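Long-range contact in thiamine monophosphate kinase (Aquifex aeolicus, PDB 1VQV), which catalyses the ATP-dependent phosphorylation of thiamine monophosphate to thiamine diphosphate, the active form of vitamin B1: residues Asn75-Asn87 with Glu109-Ser121. Numbering follows the deposited sequence.
Sequences NGGLPKWALISLN and EFYKCEVVGGNIS
W81 pairs with E114 and A82 with V115 as parallel bridges, in a ladder that runs on to N87 and S121. E114 bonds to the residues flanking W81, its N to K80 O and its O to A82 N (2.7 Å). A82 likewise holds the neighbours of V115, its O accepting V116 N at 2.9 Å. The register slips by one residue between A82 and L83, a beta bulge, after which I84 N bonds to G117 O. L86 uses both its backbone groups, its N on N119 O (3.1 Å) and its O on S121 N (3.0 Å).

These strands are the two ends of a beta-alpha-beta crossover whose helix, 94-111, packs against I84 and L86 through Y101, a residue that binds ATP. The unit belongs to the PurM-like N-terminal domain, with 114-122 as the outermost strand of its sheet within the chain and 77-88 next to it. The loop at G118 and N119 contributes to ATP binding, and N119 also binds magnesium. The N119 amide oxygen OD1 receives a weak 3.4 Å hydrogen bond from S85 OG.

Side chains pack on both faces. On the face toward helix 94-111, CD1 of I84 meets CG2 of V115 at 3.6 Å, the two side chains crossing at about a right angle. Near the helix end, the P79 ring lies against CB of C113 and CB of Y111, whose hydroxyl bonds to S66. On the other face CD2 of L83 touches CG2 of V116 at 3.5 Å. There W81 and E114 run side by side: with CG of E114 between its backbone N and carbonyl carbon (chi1 56°) and the chain extended beyond, the carboxylate, turned 42° from the indole, brings OE1 to the ring edge at W81 CD1 (3.4 Å), while CB of K80 covers one indole face.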
loop_
_atom_site.group_PDB
_atom_site.type_symbol
_atom_site.label_atom_id
_atom_site.label_comp_id
_atom_site.label_asym_id
_atom_site.label_seq_id
_atom_site.Cartn_x
_atom_site.Cartn_y
_atom_site.Cartn_z
ATOM N N ASN B 75 -1.481 -13.930 -12.775
ATOM C CA ASN B 75 -1.305 -13.153 -13.996
ATOM C C ASN B 75 -0.002 -13.516 -14.731
ATOM O O ASN B 75 0.408 -12.846 -15.679
ATOM C CB ASN B 75 -1.376 -11.644 -13.685
ATOM C CG ASN B 75 -2.796 -11.179 -13.337
ATOM O OD1 ASN B 75 -3.733 -11.366 -14.111
ATOM N ND2 ASN B 75 -2.952 -10.566 -12.175
ATOM N N GLY B 76 0.636 -14.591 -14.294
ATOM C CA GLY B 76 1.851 -15.048 -14.935
ATOM C C GLY B 76 3.082 -14.260 -14.565
ATOM O O GLY B 76 4.052 -14.213 -15.324
ATOM N N GLY B 77 3.052 -13.646 -13.390
ATOM C CA GLY B 77 4.188 -12.860 -12.962
ATOM C C GLY B 77 4.833 -13.411 -11.719
ATOM O O GLY B 77 4.245 -14.230 -11.027
ATOM N N LEU B 78 6.054 -12.967 -11.448
ATOM C CA LEU B 78 6.777 -13.397 -10.260
ATOM C C LEU B 78 6.893 -12.228 -9.269
ATOM O O LEU B 78 7.143 -11.091 -9.668
ATOM C CB LEU B 78 8.168 -13.922 -10.645
ATOM C CG LEU B 78 8.242 -15.331 -11.242
ATOM C CD1 LEU B 78 9.671 -15.681 -11.571
ATOM C CD2 LEU B 78 7.679 -16.329 -10.248
ATOM N N PRO B 79 6.679 -12.495 -7.966
ATOM C CA PRO B 79 6.750 -11.494 -6.890
ATOM C C PRO B 79 8.176 -11.011 -6.657
ATOM O O PRO B 79 9.071 -11.816 -6.428
ATOM C CB PRO B 79 6.199 -12.249 -5.684
ATOM C CG PRO B 79 6.667 -13.647 -5.937
ATOM C CD PRO B 79 6.372 -13.828 -7.415
ATOM N N LYS B 80 8.378 -9.695 -6.707
ATOM C CA LYS B 80 9.699 -9.106 -6.512
ATOM C C LYS B 80 9.859 -8.251 -5.253
ATOM O O LYS B 80 10.667 -8.581 -4.381
ATOM C CB LYS B 80 10.089 -8.288 -7.744
ATOM C CG LYS B 80 10.327 -9.136 -9.010
ATOM C CD LYS B 80 11.591 -10.005 -8.879
ATOM C CE LYS B 80 12.847 -9.140 -8.829
ATOM N NZ LYS B 80 14.059 -9.923 -8.443
ATOM N N TRP B 81 9.087 -7.174 -5.132
ATOM C CA TRP B 81 9.220 -6.285 -3.964
ATOM C C TRP B 81 7.932 -6.072 -3.185
ATOM O O TRP B 81 6.843 -6.095 -3.743
ATOM C CB TRP B 81 9.776 -4.918 -4.402
ATOM C CG TRP B 81 11.014 -5.034 -5.220
ATOM C CD1 TRP B 81 12.251 -5.420 -4.786
ATOM C CD2 TRP B 81 11.101 -4.925 -6.639
ATOM N NE1 TRP B 81 13.103 -5.573 -5.853
ATOM C CE2 TRP B 81 12.424 -5.276 -7.005
ATOM C CE3 TRP B 81 10.185 -4.571 -7.647
ATOM C CZ2 TRP B 81 12.854 -5.288 -8.334
ATOM C CZ3 TRP B 81 10.610 -4.584 -8.969
ATOM C CH2 TRP B 81 11.936 -4.940 -9.300
ATOM N N ALA B 82 8.072 -5.832 -1.887
ATOM C CA ALA B 82 6.915 -5.624 -1.037
ATOM C C ALA B 82 7.074 -4.496 -0.015
ATOM O O ALA B 82 8.150 -4.300 0.559
ATOM C CB ALA B 82 6.583 -6.916 -0.324
ATOM N N LEU B 83 5.988 -3.754 0.187
ATOM C CA LEU B 83 5.917 -2.660 1.158
ATOM C C LEU B 83 4.824 -3.034 2.170
ATOM O O LEU B 83 3.657 -3.226 1.798
ATOM C CB LEU B 83 5.529 -1.334 0.490
ATOM C CG LEU B 83 6.524 -0.586 -0.388
ATOM C CD1 LEU B 83 5.909 0.713 -0.837
ATOM C CD2 LEU B 83 7.782 -0.308 0.396
ATOM N N ILE B 84 5.197 -3.137 3.442
ATOM C CA ILE B 84 4.232 -3.502 4.463
ATOM C C ILE B 84 3.946 -2.386 5.448
ATOM O O ILE B 84 4.822 -1.941 6.187
ATOM C CB ILE B 84 4.692 -4.748 5.230
ATOM C CG1 ILE B 84 4.770 -5.928 4.260
ATOM C CG2 ILE B 84 3.736 -5.031 6.379
ATOM C CD1 ILE B 84 5.125 -7.229 4.895
ATOM N N SER B 85 2.691 -1.960 5.450
ATOM C CA SER B 85 2.225 -0.890 6.307
ATOM C C SER B 85 1.405 -1.471 7.465
ATOM O O SER B 85 0.452 -2.224 7.255
ATOM C CB SER B 85 1.388 0.085 5.466
ATOM O OG SER B 85 1.048 1.255 6.180
ATOM N N LEU B 86 1.783 -1.126 8.693
ATOM C CA LEU B 86 1.071 -1.644 9.852
ATOM C C LEU B 86 0.404 -0.599 10.728
ATOM O O LEU B 86 1.012 0.409 11.084
ATOM C CB LEU B 86 2.014 -2.478 10.724
ATOM C CG LEU B 86 2.526 -3.804 10.166
ATOM C CD1 LEU B 86 3.341 -4.487 11.238
ATOM C CD2 LEU B 86 1.353 -4.697 9.745
ATOM N N ASN B 87 -0.863 -0.855 11.050
ATOM C CA ASN B 87 -1.659 -0.012 11.938
ATOM C C ASN B 87 -1.720 -0.846 13.215
ATOM O O ASN B 87 -2.458 -1.826 13.278
ATOM C CB ASN B 87 -3.081 0.168 11.403
ATOM C CG ASN B 87 -3.167 1.142 10.252
ATOM O OD1 ASN B 87 -4.257 1.407 9.745
ATOM N ND2 ASN B 87 -2.027 1.688 9.831
ATOM N N GLU B 109 11.171 -15.656 1.821
ATOM C CA GLU B 109 12.215 -16.633 1.538
ATOM C C GLU B 109 11.670 -17.668 0.577
ATOM O O GLU B 109 12.343 -18.081 -0.366
ATOM C CB GLU B 109 12.667 -17.343 2.809
ATOM C CG GLU B 109 13.250 -16.407 3.832
ATOM C CD GLU B 109 13.707 -17.110 5.102
ATOM O OE1 GLU B 109 13.010 -18.051 5.563
ATOM O OE2 GLU B 109 14.759 -16.697 5.647
ATOM N N PHE B 110 10.432 -18.070 0.816
ATOM C CA PHE B 110 9.787 -19.066 -0.007
ATOM C C PHE B 110 9.522 -18.599 -1.428
ATOM O O PHE B 110 10.009 -19.202 -2.378
ATOM C CB PHE B 110 8.463 -19.496 0.630
ATOM C CG PHE B 110 7.839 -20.679 -0.038
ATOM C CD1 PHE B 110 8.375 -21.950 0.145
ATOM C CD2 PHE B 110 6.763 -20.523 -0.900
ATOM C CE1 PHE B 110 7.856 -23.040 -0.519
ATOM C CE2 PHE B 110 6.235 -21.614 -1.573
ATOM C CZ PHE B 110 6.783 -22.874 -1.383
ATOM N N TYR B 111 8.734 -17.533 -1.562
ATOM C CA TYR B 111 8.376 -16.987 -2.867
ATOM C C TYR B 111 9.496 -16.255 -3.588
ATOM O O TYR B 111 9.395 -15.975 -4.779
ATOM C CB TYR B 111 7.179 -16.066 -2.721
ATOM C CG TYR B 111 5.991 -16.744 -2.092
ATOM C CD1 TYR B 111 5.445 -17.894 -2.655
ATOM C CD2 TYR B 111 5.400 -16.228 -0.938
ATOM C CE1 TYR B 111 4.345 -18.506 -2.089
ATOM C CE2 TYR B 111 4.295 -16.835 -0.368
ATOM C CZ TYR B 111 3.771 -17.974 -0.947
ATOM O OH TYR B 111 2.660 -18.574 -0.390
ATOM N N LYS B 112 10.560 -15.947 -2.858
ATOM C CA LYS B 112 11.721 -15.270 -3.428
ATOM C C LYS B 112 11.448 -13.814 -3.796
ATOM O O LYS B 112 11.785 -13.360 -4.897
ATOM C CB LYS B 112 12.212 -16.031 -4.661
ATOM C CG LYS B 112 12.613 -17.444 -4.356
ATOM C CD LYS B 112 12.825 -18.223 -5.628
ATOM C CE LYS B 112 13.193 -19.674 -5.317
ATOM N NZ LYS B 112 13.336 -20.474 -6.560
ATOM N N CYS B 113 10.820 -13.099 -2.871
ATOM C CA CYS B 113 10.511 -11.695 -3.046
ATOM C C CYS B 113 11.042 -11.051 -1.779
ATOM O O CYS B 113 11.599 -11.736 -0.922
ATOM C CB CYS B 113 9.001 -11.475 -3.166
ATOM S SG CYS B 113 8.072 -11.887 -1.677
ATOM N N GLU B 114 10.862 -9.749 -1.623
ATOM C CA GLU B 114 11.409 -9.129 -0.434
ATOM C C GLU B 114 10.722 -7.867 -0.010
ATOM O O GLU B 114 10.140 -7.151 -0.825
ATOM C CB GLU B 114 12.871 -8.806 -0.668
ATOM C CG GLU B 114 13.055 -7.934 -1.878
ATOM C CD GLU B 114 14.430 -7.334 -1.933
ATOM O OE1 GLU B 114 14.767 -6.701 -2.967
ATOM O OE2 GLU B 114 15.178 -7.493 -0.933
ATOM N N VAL B 115 10.814 -7.587 1.283
ATOM C CA VAL B 115 10.230 -6.380 1.820
ATOM C C VAL B 115 11.309 -5.311 1.706
ATOM O O VAL B 115 12.468 -5.547 2.037
ATOM C CB VAL B 115 9.763 -6.607 3.270
ATOM C CG1 VAL B 115 9.873 -5.342 4.065
ATOM C CG2 VAL B 115 8.303 -7.070 3.257
ATOM N N VAL B 116 10.937 -4.155 1.173
ATOM C CA VAL B 116 11.888 -3.060 0.991
ATOM C C VAL B 116 11.538 -1.870 1.884
ATOM O O VAL B 116 12.382 -1.005 2.136
ATOM C CB VAL B 116 11.893 -2.560 -0.466
ATOM C CG1 VAL B 116 12.380 -3.647 -1.390
ATOM C CG2 VAL B 116 10.483 -2.090 -0.856
ATOM N N GLY B 117 10.293 -1.820 2.354
ATOM C CA GLY B 117 9.893 -0.719 3.204
ATOM C C GLY B 117 8.485 -0.814 3.750
ATOM O O GLY B 117 7.787 -1.816 3.549
ATOM N N GLY B 118 8.086 0.256 4.441
ATOM C CA GLY B 118 6.774 0.375 5.057
ATOM C C GLY B 118 6.870 1.316 6.255
ATOM O O GLY B 118 7.968 1.757 6.616
ATOM N N ASN B 119 5.736 1.627 6.873
ATOM C CA ASN B 119 5.729 2.506 8.033
ATOM C C ASN B 119 4.757 1.979 9.064
ATOM O O ASN B 119 3.956 1.081 8.781
ATOM C CB ASN B 119 5.301 3.939 7.669
ATOM C CG ASN B 119 3.817 4.040 7.315
ATOM O OD1 ASN B 119 2.952 3.443 7.979
ATOM N ND2 ASN B 119 3.517 4.810 6.270
ATOM N N ILE B 120 4.804 2.558 10.257
ATOM C CA ILE B 120 3.904 2.128 11.297
ATOM C C ILE B 120 3.108 3.317 11.810
ATOM O O ILE B 120 3.580 4.444 11.808
ATOM C CB ILE B 120 4.690 1.422 12.394
ATOM C CG1 ILE B 120 5.427 0.231 11.774
ATOM C CG2 ILE B 120 3.760 0.946 13.483
ATOM C CD1 ILE B 120 6.170 -0.623 12.766
ATOM N N SER B 121 1.868 3.054 12.202
ATOM C CA SER B 121 0.969 4.083 12.689
ATOM C C SER B 121 0.120 3.530 13.835
ATOM O O SER B 121 -0.268 2.355 13.804
ATOM C CB SER B 121 0.071 4.531 11.544
ATOM O OG SER B 121 -0.874 5.495 11.982
#